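Local coordinates for uncharacterized protein (Sus scrofa, PDB 5BNF) that is the porcine form of CD38, a disulfide-rich protein of the ADP-ribosyl cyclase family, at residues 4-9 / 110-115; 16-21 / 99-104; 46-51 / 133-138; 74-79 / 146-151. All blocks are in the same frame, centred on the assembly; numbering follows the deposited sequence.

Contact 1 of 4, residues 4-9 / 110-115; sequences KGSTVD and SWCGKV
Ser-110 of the loop after helix 101-106 lies against Ser-6 and Thr-7 of the segment leading into helix 10-25. Neither segment is regular helix or strand. The contact is a loop-to-loop crossing in an ADP-ribosyl cyclase fold, and the touching parts run at 95° to each other. Ser-110 and Thr-7 are joined twice. Thr-7 N donates to Ser-110 O at 2.7 Å, tilted somewhat out of the carbonyl plane. Ser-110 N donates in return to Thr-7 OG1, also at 2.7 Å. Thr-7 chi1 of -51° places OG1 beside its own backbone N, with CG2 anti to that N. One residue thus grips both backbone polar groups of Ser-110. Ser-110 O also receives a CA-H...O contact from Ser-6 CA at 3.0 Å. CB of Ser-110 is directed at the other segment. It rests 3.3 Å from Gly-5 O, and OG of Ser-110 lies beside CB of Lys-4. Ser-6 is buried, and its OG bonds to Asn-121 O outside the two segments. Cys-112, which forms a disulfide with Cys-125, adds a weak hydrogen bond. Its N donates to Ser-6 OG at 3.2 Å, with a bent N-H...O angle of 129°.

Contact 2 of 4, residues 16-21 / 99-104; sequences RRCYTY and NTLLGY
Tyr-21 and Tyr-104 both turn CG anti to the backbone N, with chi1 of -171° and 173°. Each ring is thereby carried from its helix toward the other, and the two side chains run antiparallel alongside each other. The contact joins helix 10-25 to the start of helix 101-106. The ring planes meet at 35°, with CD1 of Tyr-21 3.5 Å from CD2 of Tyr-104. Leu-101 CA sits over one face of the Tyr-21 ring, 3.6 Å from its centroid, a CH-pi contact. Arg-17 O lies in the plane of the Tyr-104 ring, at its edge, 3.2 Å from CE2. The Arg-17 chain runs on past Tyr-104, and its NH1 bonds to Ile-105 O and Asp-107 O. Thr-100 is the N-cap of helix 101-106. Its OG1 accepts from Gly-103 N at 3.3 Å and also bonds to Leu-97 O. The phenol of Tyr-21 reaches the turn before this cap. Its OH donates to Asn-99 O at 2.8 Å, in the carbonyl plane and on a lone pair. Gln-67 NE2 bonds to the same hydroxyl. A largely buried phenol is thus satisfied as both donor and acceptor, while one ring face packs on Leu-101.

Contact 3 of 4, residues 46-51 / 133-138; sequences ISKDPC and SNFVSV
Cys-51 O receives the hydroxyl of Ser-133, with OG 2.6 Å away. The donor stands above the carbonyl plane, 48° out of it, not on a lone pair. Chi1 of Ser-133 is 63°, which sets OG between the backbone N and the carbonyl carbon and turns it to Cys-51. One residue back, Pro-50 O meets Asn-134 CA at 3.3 Å in a CA-H...O contact. A water bridges the same carbonyl to the first turn of the helix. It donates to Pro-50 O and accepts from Phe-135 N, both at 2.8 Å. The Phe-135 ring reaches back to the loop. Its edge faces Asp-49 O, 3.6 Å from CE2, and Pro-50 CA lies near the ring plane too. The Lys-48 and Phe-135 side chains cross at about a right angle, with Lys-48 CD 4.0 Å from Phe-135 CZ. The Lys-48 amine lies further on, bonded to Ala-44 O.

Two local motifs hold these groups in place. Asp-49 OD1 accepts from Cys-51 N at 2.8 Å, using its anti lone pair, to close an Asx turn. Asn-134 is the N-cap of the helix. Its OD1 takes a nearly straight bond from Ser-137 N and a weak one from Val-136 N, while its ND2 donates to Ser-137 OG. The disulfide from Cys-51 to Cys-131 ties the chain covalently just beside the contact. The whole arrangement joins the loop between helices 34-45 and 59-64 to the N-terminal end of helix 135-149.

Contact 4 of 4, residues 74-79 / 146-151; sequences TVFWSK and RFAENA
This is a buried apolar contact between a strand and the end of a helix. It lies about 7 Å from the centre of the chain, measured from the centre of the contact. Strand 75-77 is an outermost strand of the parallel sheet, next to strand 153-160. The last turn of helix 135-149 packs beside it, just before the chain enters strand 153-160.

Phe-147 and Phe-76 form the main pair. Their planes stand at 81°, and the edge of Phe-147 is directed to the face of Phe-76 in an offset edge-to-face arrangement. The centroids are 5.5 Å apart, and CD2 of Phe-147 comes within 3.5 Å of CE1 of Phe-76. Phe-147 has CG anti to the backbone N, chi1 -169°, which carries its ring off the helix to the strand. There its CE2 meets the CG2 branch of Thr-74 at 3.6 Å. Val-75 O lies in the plane of the same ring, 3.7 Å from CE2. At the far end of Phe-76, CZ abuts Ala-148, with CB at 4.1 Å and CA at its ring edge. Ala-151 also packs on Thr-74, its CB 3.9 Å from OG1. Phe-173 of helix 172-180 also meets the Phe-76 ring.

No hydrogen bond links residues 74-79 to 146-151, so the join rests on ring and methyl packing.

In the fold
Contact 4 is the core contact, with every touching residue buried. Contacts 1, 2 and 3 are partly buried and lie further from the centre of the chain. Contacts 3 and 4 use the two ends of helix 135-149, a polar, capped start and an apolar finish. Contacts 1 and 3 are neighbours and touch, where Trp-111 packs on Phe-135 and Val-136. Contact 2 meets contact 4 through Thr-100 CG2 and the Phe-147 ring. Contact 1 is polar, with backbone N-H groups given to a carbonyl and to two side-chain hydroxyls. Contact 2 mixes aromatic packing with one phenol bond. Disulfide cysteines occur in contacts 1, 2 and 3, but not in contact 4.

Contact 1 of 4, residues 4-9 / 110-115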
# COMPACT_ATOMS: atom_id res chain seq x y z
N LYS A 4 0.82 17.50 -5.18
CA LYS A 4 2.19 17.85 -4.82
C LYS A 4 3.15 17.60 -5.98
O LYS A 4 3.03 16.61 -6.70
CB LYS A 4 2.66 17.00 -3.63
CG LYS A 4 2.66 17.70 -2.29
CD LYS A 4 2.89 16.68 -1.18
CE LYS A 4 2.98 17.32 0.19
NZ LYS A 4 3.08 16.30 1.28
N GLY A 5 4.11 18.49 -6.15
CA GLY A 5 5.10 18.31 -7.20
C GLY A 5 6.03 17.21 -6.74
O GLY A 5 6.00 16.83 -5.57
N SER A 6 6.86 16.71 -7.65
CA SER A 6 7.79 15.65 -7.32
C SER A 6 8.65 16.02 -6.13
O SER A 6 8.94 17.18 -5.89
CB SER A 6 8.68 15.35 -8.53
OG SER A 6 7.90 14.96 -9.64
N THR A 7 9.05 15.01 -5.36
CA THR A 7 9.89 15.24 -4.21
C THR A 7 11.28 15.60 -4.72
O THR A 7 11.84 14.89 -5.56
CB THR A 7 9.97 13.98 -3.33
OG1 THR A 7 8.65 13.51 -3.05
CG2 THR A 7 10.69 14.29 -2.02
N VAL A 8 11.83 16.70 -4.24
CA VAL A 8 13.16 17.12 -4.66
C VAL A 8 14.17 16.01 -4.38
O VAL A 8 14.07 15.32 -3.37
CB VAL A 8 13.62 18.39 -3.93
CG1 VAL A 8 15.02 18.77 -4.39
CG2 VAL A 8 12.65 19.52 -4.19
N ASP A 9 15.14 15.86 -5.27
CA ASP A 9 16.17 14.84 -5.12
C ASP A 9 15.55 13.46 -5.08
O ASP A 9 16.11 12.53 -4.50
CB ASP A 9 16.96 15.08 -3.84
CG ASP A 9 17.60 16.44 -3.79
OD1 ASP A 9 18.20 16.85 -4.81
OD2 ASP A 9 17.50 17.11 -2.75
N SER A 110 6.53 11.96 -3.75
CA SER A 110 5.68 12.43 -4.84
C SER A 110 6.48 12.43 -6.13
O SER A 110 7.62 12.90 -6.16
CB SER A 110 5.16 13.84 -4.57
OG SER A 110 4.05 13.81 -3.69
N TRP A 111 5.90 11.93 -7.21
CA TRP A 111 6.62 11.90 -8.48
C TRP A 111 5.72 11.91 -9.72
O TRP A 111 4.58 11.45 -9.70
CB TRP A 111 7.53 10.67 -8.52
CG TRP A 111 6.82 9.34 -8.56
CD1 TRP A 111 6.43 8.65 -9.67
CD2 TRP A 111 6.40 8.55 -7.43
NE1 TRP A 111 5.80 7.49 -9.32
CE2 TRP A 111 5.77 7.40 -7.95
CE3 TRP A 111 6.50 8.69 -6.05
CZ2 TRP A 111 5.24 6.40 -7.13
CZ3 TRP A 111 5.98 7.70 -5.23
CH2 TRP A 111 5.35 6.57 -5.77
N CYS A 112 6.26 12.47 -10.80
CA CYS A 112 5.58 12.54 -12.08
C CYS A 112 6.51 13.17 -13.09
O CYS A 112 7.32 14.04 -12.75
CB CYS A 112 4.28 13.34 -11.99
SG CYS A 112 4.42 15.12 -11.70
N GLY A 113 6.42 12.70 -14.32
CA GLY A 113 7.27 13.21 -15.37
C GLY A 113 6.58 14.27 -16.19
O GLY A 113 5.61 14.88 -15.75
N LYS A 114 7.09 14.47 -17.39
CA LYS A 114 6.55 15.46 -18.30
C LYS A 114 7.04 15.17 -19.72
O LYS A 114 8.23 14.91 -19.92
CB LYS A 114 7.02 16.84 -17.84
CG LYS A 114 6.64 18.00 -18.73
CD LYS A 114 7.13 19.29 -18.10
CE LYS A 114 6.85 20.50 -18.97
NZ LYS A 114 7.33 21.74 -18.31
N VAL A 115 6.13 15.19 -20.68
CA VAL A 115 6.49 14.94 -22.08
C VAL A 115 7.53 15.95 -22.54
O VAL A 115 7.33 17.16 -22.39
CB VAL A 115 5.26 15.01 -23.01
CG1 VAL A 115 5.69 15.06 -24.46
CG2 VAL A 115 4.38 13.78 -22.79

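Contact 2 of 4, residues 16-21 / 99-104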
# COMPACT_ATOMS: atom_id res chain seq x y z
N ARG A 16 19.09 5.83 -1.88
CA ARG A 16 19.52 5.66 -0.50
C ARG A 16 18.64 4.65 0.21
O ARG A 16 19.10 3.62 0.69
CB ARG A 16 19.45 6.99 0.24
CG ARG A 16 19.56 6.83 1.75
CD ARG A 16 18.70 7.84 2.49
NE ARG A 16 19.49 8.87 3.16
CZ ARG A 16 19.36 10.17 2.94
NH1 ARG A 16 18.47 10.61 2.06
NH2 ARG A 16 20.11 11.04 3.61
N ARG A 17 17.35 4.98 0.29
CA ARG A 17 16.37 4.14 0.96
C ARG A 17 16.52 2.68 0.57
O ARG A 17 16.58 1.81 1.43
CB ARG A 17 14.95 4.61 0.64
CG ARG A 17 14.58 5.94 1.28
CD ARG A 17 13.08 6.20 1.20
NE ARG A 17 12.71 7.44 1.87
CZ ARG A 17 11.47 7.89 1.95
NH1 ARG A 17 10.48 7.20 1.40
NH2 ARG A 17 11.22 9.04 2.57
N CYS A 18 16.59 2.42 -0.73
CA CYS A 18 16.73 1.04 -1.21
C CYS A 18 17.90 0.31 -0.56
O CYS A 18 17.73 -0.79 -0.02
CB CYS A 18 16.89 1.02 -2.72
SG CYS A 18 17.23 -0.63 -3.40
N TYR A 19 19.09 0.91 -0.60
CA TYR A 19 20.24 0.26 0.00
C TYR A 19 20.00 0.04 1.48
O TYR A 19 20.11 -1.08 1.97
CB TYR A 19 21.51 1.08 -0.23
CG TYR A 19 22.13 0.83 -1.59
CD1 TYR A 19 22.42 -0.47 -2.01
CD2 TYR A 19 22.41 1.88 -2.46
CE1 TYR A 19 22.97 -0.72 -3.27
CE2 TYR A 19 22.96 1.64 -3.72
CZ TYR A 19 23.24 0.34 -4.12
OH TYR A 19 23.78 0.09 -5.36
N THR A 20 19.66 1.11 2.20
CA THR A 20 19.41 0.99 3.63
C THR A 20 18.47 -0.18 3.93
O THR A 20 18.53 -0.78 5.01
CB THR A 20 18.79 2.27 4.19
OG1 THR A 20 19.70 3.36 3.99
CG2 THR A 20 18.50 2.13 5.67
N TYR A 21 17.60 -0.51 2.98
CA TYR A 21 16.65 -1.60 3.16
C TYR A 21 17.29 -2.98 3.02
O TYR A 21 17.08 -3.85 3.86
CB TYR A 21 15.49 -1.48 2.16
CG TYR A 21 14.35 -2.45 2.44
CD1 TYR A 21 13.41 -2.18 3.43
CD2 TYR A 21 14.23 -3.64 1.73
CE1 TYR A 21 12.37 -3.08 3.70
CE2 TYR A 21 13.19 -4.54 1.99
CZ TYR A 21 12.27 -4.25 2.98
OH TYR A 21 11.23 -5.12 3.22
N ASN A 99 6.43 -1.54 4.94
CA ASN A 99 7.61 -2.22 5.47
C ASN A 99 8.27 -3.11 4.42
O ASN A 99 9.31 -3.71 4.67
CB ASN A 99 7.27 -3.04 6.72
CG ASN A 99 6.80 -2.18 7.87
OD1 ASN A 99 7.42 -1.17 8.21
ND2 ASN A 99 5.69 -2.57 8.49
N THR A 100 7.66 -3.20 3.24
CA THR A 100 8.21 -3.99 2.16
C THR A 100 9.21 -3.10 1.44
O THR A 100 9.20 -1.89 1.61
CB THR A 100 7.14 -4.43 1.16
OG1 THR A 100 6.57 -3.27 0.52
CG2 THR A 100 6.05 -5.20 1.86
N LEU A 101 10.07 -3.71 0.63
CA LEU A 101 11.09 -2.98 -0.12
C LEU A 101 10.51 -1.79 -0.90
O LEU A 101 10.89 -0.64 -0.66
CB LEU A 101 11.81 -3.93 -1.08
CG LEU A 101 12.89 -3.31 -1.98
CD1 LEU A 101 13.87 -2.49 -1.15
CD2 LEU A 101 13.61 -4.42 -2.71
N LEU A 102 9.61 -2.07 -1.83
CA LEU A 102 9.00 -1.01 -2.65
C LEU A 102 8.18 0.02 -1.88
O LEU A 102 8.28 1.22 -2.14
CB LEU A 102 8.15 -1.64 -3.75
CG LEU A 102 9.00 -2.34 -4.81
CD1 LEU A 102 8.11 -3.12 -5.77
CD2 LEU A 102 9.82 -1.30 -5.56
N GLY A 103 7.37 -0.43 -0.93
CA GLY A 103 6.58 0.51 -0.17
C GLY A 103 7.46 1.36 0.72
O GLY A 103 7.13 2.50 1.06
N TYR A 104 8.61 0.79 1.07
CA TYR A 104 9.57 1.45 1.95
C TYR A 104 10.28 2.64 1.32
O TYR A 104 10.39 3.71 1.93
CB TYR A 104 10.62 0.43 2.41
CG TYR A 104 11.75 1.05 3.18
CD1 TYR A 104 11.55 1.54 4.47
CD2 TYR A 104 13.01 1.19 2.61
CE1 TYR A 104 12.58 2.15 5.18
CE2 TYR A 104 14.04 1.80 3.31
CZ TYR A 104 13.82 2.28 4.59
OH TYR A 104 14.84 2.89 5.27

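Contact 3 of 4, residues 46-51 / 133-138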
# COMPACT_ATOMS: atom_id res chain seq x y z
N ILE A 46 9.32 8.97 -16.06
CA ILE A 46 10.08 10.09 -16.62
C ILE A 46 9.71 10.35 -18.08
O ILE A 46 9.54 9.42 -18.88
CB ILE A 46 11.60 9.83 -16.49
CG1 ILE A 46 12.27 11.03 -15.80
CG2 ILE A 46 12.23 9.62 -17.85
CD1 ILE A 46 11.86 11.23 -14.36
N SER A 47 9.57 11.63 -18.41
CA SER A 47 9.23 12.08 -19.76
C SER A 47 7.94 11.50 -20.33
O SER A 47 7.80 11.34 -21.54
CB SER A 47 10.38 11.80 -20.72
OG SER A 47 10.38 10.44 -21.13
N LYS A 48 7.00 11.17 -19.45
CA LYS A 48 5.71 10.64 -19.88
C LYS A 48 4.57 11.55 -19.40
O LYS A 48 4.71 12.28 -18.42
CB LYS A 48 5.49 9.24 -19.32
CG LYS A 48 6.46 8.20 -19.83
CD LYS A 48 6.17 6.84 -19.20
CE LYS A 48 7.10 5.75 -19.74
NZ LYS A 48 6.97 4.47 -18.99
N ASP A 49 3.45 11.50 -20.12
CA ASP A 49 2.28 12.28 -19.77
C ASP A 49 1.91 11.83 -18.36
O ASP A 49 1.61 10.66 -18.14
CB ASP A 49 1.15 11.98 -20.74
CG ASP A 49 -0.06 12.86 -20.53
OD1 ASP A 49 -0.60 12.87 -19.40
OD2 ASP A 49 -0.47 13.54 -21.49
N PRO A 50 1.90 12.76 -17.38
CA PRO A 50 1.56 12.40 -16.00
C PRO A 50 0.16 11.85 -15.75
O PRO A 50 -0.17 11.51 -14.62
CB PRO A 50 1.85 13.69 -15.23
CG PRO A 50 1.49 14.75 -16.23
CD PRO A 50 2.10 14.21 -17.51
N CYS A 51 -0.67 11.75 -16.80
CA CYS A 51 -2.03 11.21 -16.64
C CYS A 51 -2.25 9.96 -17.49
O CYS A 51 -3.37 9.49 -17.64
CB CYS A 51 -3.09 12.27 -16.99
SG CYS A 51 -3.47 13.50 -15.69
N SER A 133 -5.38 7.88 -13.28
CA SER A 133 -4.20 7.26 -13.87
C SER A 133 -2.94 8.14 -13.81
O SER A 133 -2.31 8.43 -14.83
CB SER A 133 -4.50 6.83 -15.32
OG SER A 133 -4.79 7.95 -16.13
N ASN A 134 -2.59 8.57 -12.60
CA ASN A 134 -1.38 9.36 -12.39
C ASN A 134 -0.38 8.35 -11.81
O ASN A 134 -0.78 7.35 -11.20
CB ASN A 134 -1.64 10.51 -11.41
CG ASN A 134 -1.79 10.03 -9.97
OD1 ASN A 134 -0.83 9.58 -9.36
ND2 ASN A 134 -3.00 10.13 -9.44
N PHE A 135 0.90 8.60 -12.00
CA PHE A 135 1.91 7.65 -11.54
C PHE A 135 2.03 7.30 -10.05
O PHE A 135 2.51 6.21 -9.72
CB PHE A 135 3.27 8.05 -12.12
CG PHE A 135 3.40 7.72 -13.58
CD1 PHE A 135 3.62 6.40 -13.98
CD2 PHE A 135 3.22 8.69 -14.55
CE1 PHE A 135 3.67 6.07 -15.33
CE2 PHE A 135 3.27 8.37 -15.91
CZ PHE A 135 3.49 7.06 -16.30
N VAL A 136 1.61 8.17 -9.15
CA VAL A 136 1.68 7.86 -7.73
C VAL A 136 0.56 6.90 -7.32
O VAL A 136 0.78 5.90 -6.62
CB VAL A 136 1.60 9.14 -6.87
CG1 VAL A 136 1.39 8.79 -5.40
CG2 VAL A 136 2.89 9.92 -7.02
N SER A 137 -0.66 7.19 -7.77
CA SER A 137 -1.79 6.36 -7.43
C SER A 137 -1.70 4.97 -8.06
O SER A 137 -1.98 3.97 -7.41
CB SER A 137 -3.08 7.05 -7.87
OG SER A 137 -3.22 8.27 -7.18
N VAL A 138 -1.31 4.91 -9.33
CA VAL A 138 -1.22 3.62 -9.98
C VAL A 138 -0.20 2.76 -9.26
O VAL A 138 -0.41 1.57 -9.05
CB VAL A 138 -0.84 3.76 -11.44
CG1 VAL A 138 -0.39 2.42 -12.00
CG2 VAL A 138 -2.06 4.28 -12.22
O HOH W 1 1.86 11.13 -12.77

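Contact 4 of 4, residues 74-79 / 146-151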
# COMPACT_ATOMS: atom_id res chain seq x y z
N THR A 74 1.39 -10.58 7.27
CA THR A 74 0.75 -9.50 6.51
C THR A 74 -0.28 -8.73 7.32
O THR A 74 -1.26 -9.28 7.81
CB THR A 74 0.06 -10.05 5.27
OG1 THR A 74 1.02 -10.70 4.44
CG2 THR A 74 -0.59 -8.93 4.49
N VAL A 75 -0.06 -7.42 7.41
CA VAL A 75 -0.94 -6.53 8.15
C VAL A 75 -1.41 -5.35 7.32
O VAL A 75 -0.65 -4.80 6.53
CB VAL A 75 -0.24 -6.01 9.40
CG1 VAL A 75 -1.13 -5.03 10.14
CG2 VAL A 75 0.13 -7.18 10.31
N PHE A 76 -2.67 -4.97 7.51
CA PHE A 76 -3.27 -3.84 6.80
C PHE A 76 -3.78 -2.81 7.80
O PHE A 76 -4.25 -3.15 8.88
CB PHE A 76 -4.46 -4.31 5.95
CG PHE A 76 -4.07 -5.15 4.76
CD1 PHE A 76 -3.46 -4.56 3.66
CD2 PHE A 76 -4.31 -6.51 4.75
CE1 PHE A 76 -3.11 -5.34 2.55
CE2 PHE A 76 -3.96 -7.29 3.64
CZ PHE A 76 -3.36 -6.70 2.55
N TRP A 77 -3.68 -1.54 7.43
CA TRP A 77 -4.16 -0.45 8.26
C TRP A 77 -5.05 0.39 7.36
O TRP A 77 -4.63 0.81 6.28
CB TRP A 77 -3.00 0.40 8.76
CG TRP A 77 -2.02 0.69 7.69
CD1 TRP A 77 -0.95 -0.07 7.33
CD2 TRP A 77 -2.07 1.78 6.75
NE1 TRP A 77 -0.33 0.46 6.23
CE2 TRP A 77 -1.00 1.60 5.86
CE3 TRP A 77 -2.91 2.88 6.59
CZ2 TRP A 77 -0.75 2.48 4.80
CZ3 TRP A 77 -2.67 3.76 5.54
CH2 TRP A 77 -1.59 3.55 4.66
N SER A 78 -6.29 0.61 7.76
CA SER A 78 -7.17 1.40 6.92
C SER A 78 -7.61 2.67 7.61
O SER A 78 -8.47 2.66 8.49
CB SER A 78 -8.39 0.59 6.49
OG SER A 78 -9.03 1.22 5.39
N LYS A 79 -6.99 3.77 7.20
CA LYS A 79 -7.26 5.11 7.72
C LYS A 79 -6.93 5.31 9.20
O LYS A 79 -7.35 6.28 9.82
CB LYS A 79 -8.72 5.49 7.44
CG LYS A 79 -8.96 6.99 7.52
CD LYS A 79 -7.93 7.76 6.70
CE LYS A 79 -7.06 8.66 7.57
NZ LYS A 79 -7.81 9.80 8.17
N ARG A 146 -0.72 -6.35 -5.26
CA ARG A 146 0.28 -7.41 -5.18
C ARG A 146 0.43 -7.90 -3.75
O ARG A 146 0.44 -9.10 -3.49
CB ARG A 146 1.64 -6.92 -5.68
CG ARG A 146 1.77 -6.76 -7.19
CD ARG A 146 1.74 -8.11 -7.89
NE ARG A 146 0.52 -8.30 -8.66
CZ ARG A 146 0.34 -7.88 -9.91
NH1 ARG A 146 -0.81 -8.10 -10.53
NH2 ARG A 146 1.33 -7.25 -10.54
N PHE A 147 0.56 -6.96 -2.82
CA PHE A 147 0.72 -7.27 -1.40
C PHE A 147 -0.41 -8.17 -0.91
O PHE A 147 -0.17 -9.10 -0.15
CB PHE A 147 0.75 -5.96 -0.59
CG PHE A 147 1.17 -6.12 0.85
CD1 PHE A 147 2.43 -6.60 1.18
CD2 PHE A 147 0.31 -5.74 1.89
CE1 PHE A 147 2.85 -6.69 2.51
CE2 PHE A 147 0.72 -5.84 3.22
CZ PHE A 147 1.99 -6.31 3.53
N ALA A 148 -1.63 -7.91 -1.36
CA ALA A 148 -2.78 -8.71 -0.94
C ALA A 148 -2.78 -10.09 -1.60
O ALA A 148 -3.14 -11.08 -0.96
CB ALA A 148 -4.07 -7.97 -1.28
N GLU A 149 -2.38 -10.14 -2.86
CA GLU A 149 -2.34 -11.39 -3.59
C GLU A 149 -1.30 -12.37 -3.03
O GLU A 149 -1.50 -13.58 -3.07
CB GLU A 149 -2.06 -11.13 -5.07
CG GLU A 149 -3.11 -10.26 -5.76
CD GLU A 149 -2.82 -10.05 -7.24
OE1 GLU A 149 -1.66 -9.72 -7.59
OE2 GLU A 149 -3.74 -10.21 -8.07
N ASN A 150 -0.20 -11.84 -2.49
CA ASN A 150 0.86 -12.68 -1.93
C ASN A 150 0.68 -12.99 -0.45
O ASN A 150 1.58 -13.56 0.18
CB ASN A 150 2.23 -12.02 -2.12
CG ASN A 150 2.58 -11.79 -3.58
OD1 ASN A 150 2.40 -12.68 -4.42
ND2 ASN A 150 3.10 -10.61 -3.89
N ALA A 151 -0.45 -12.59 0.11
CA ALA A 151 -0.70 -12.84 1.53
C ALA A 151 -1.05 -14.31 1.73
O ALA A 151 -1.75 -14.90 0.91
CB ALA A 151 -1.83 -11.96 2.03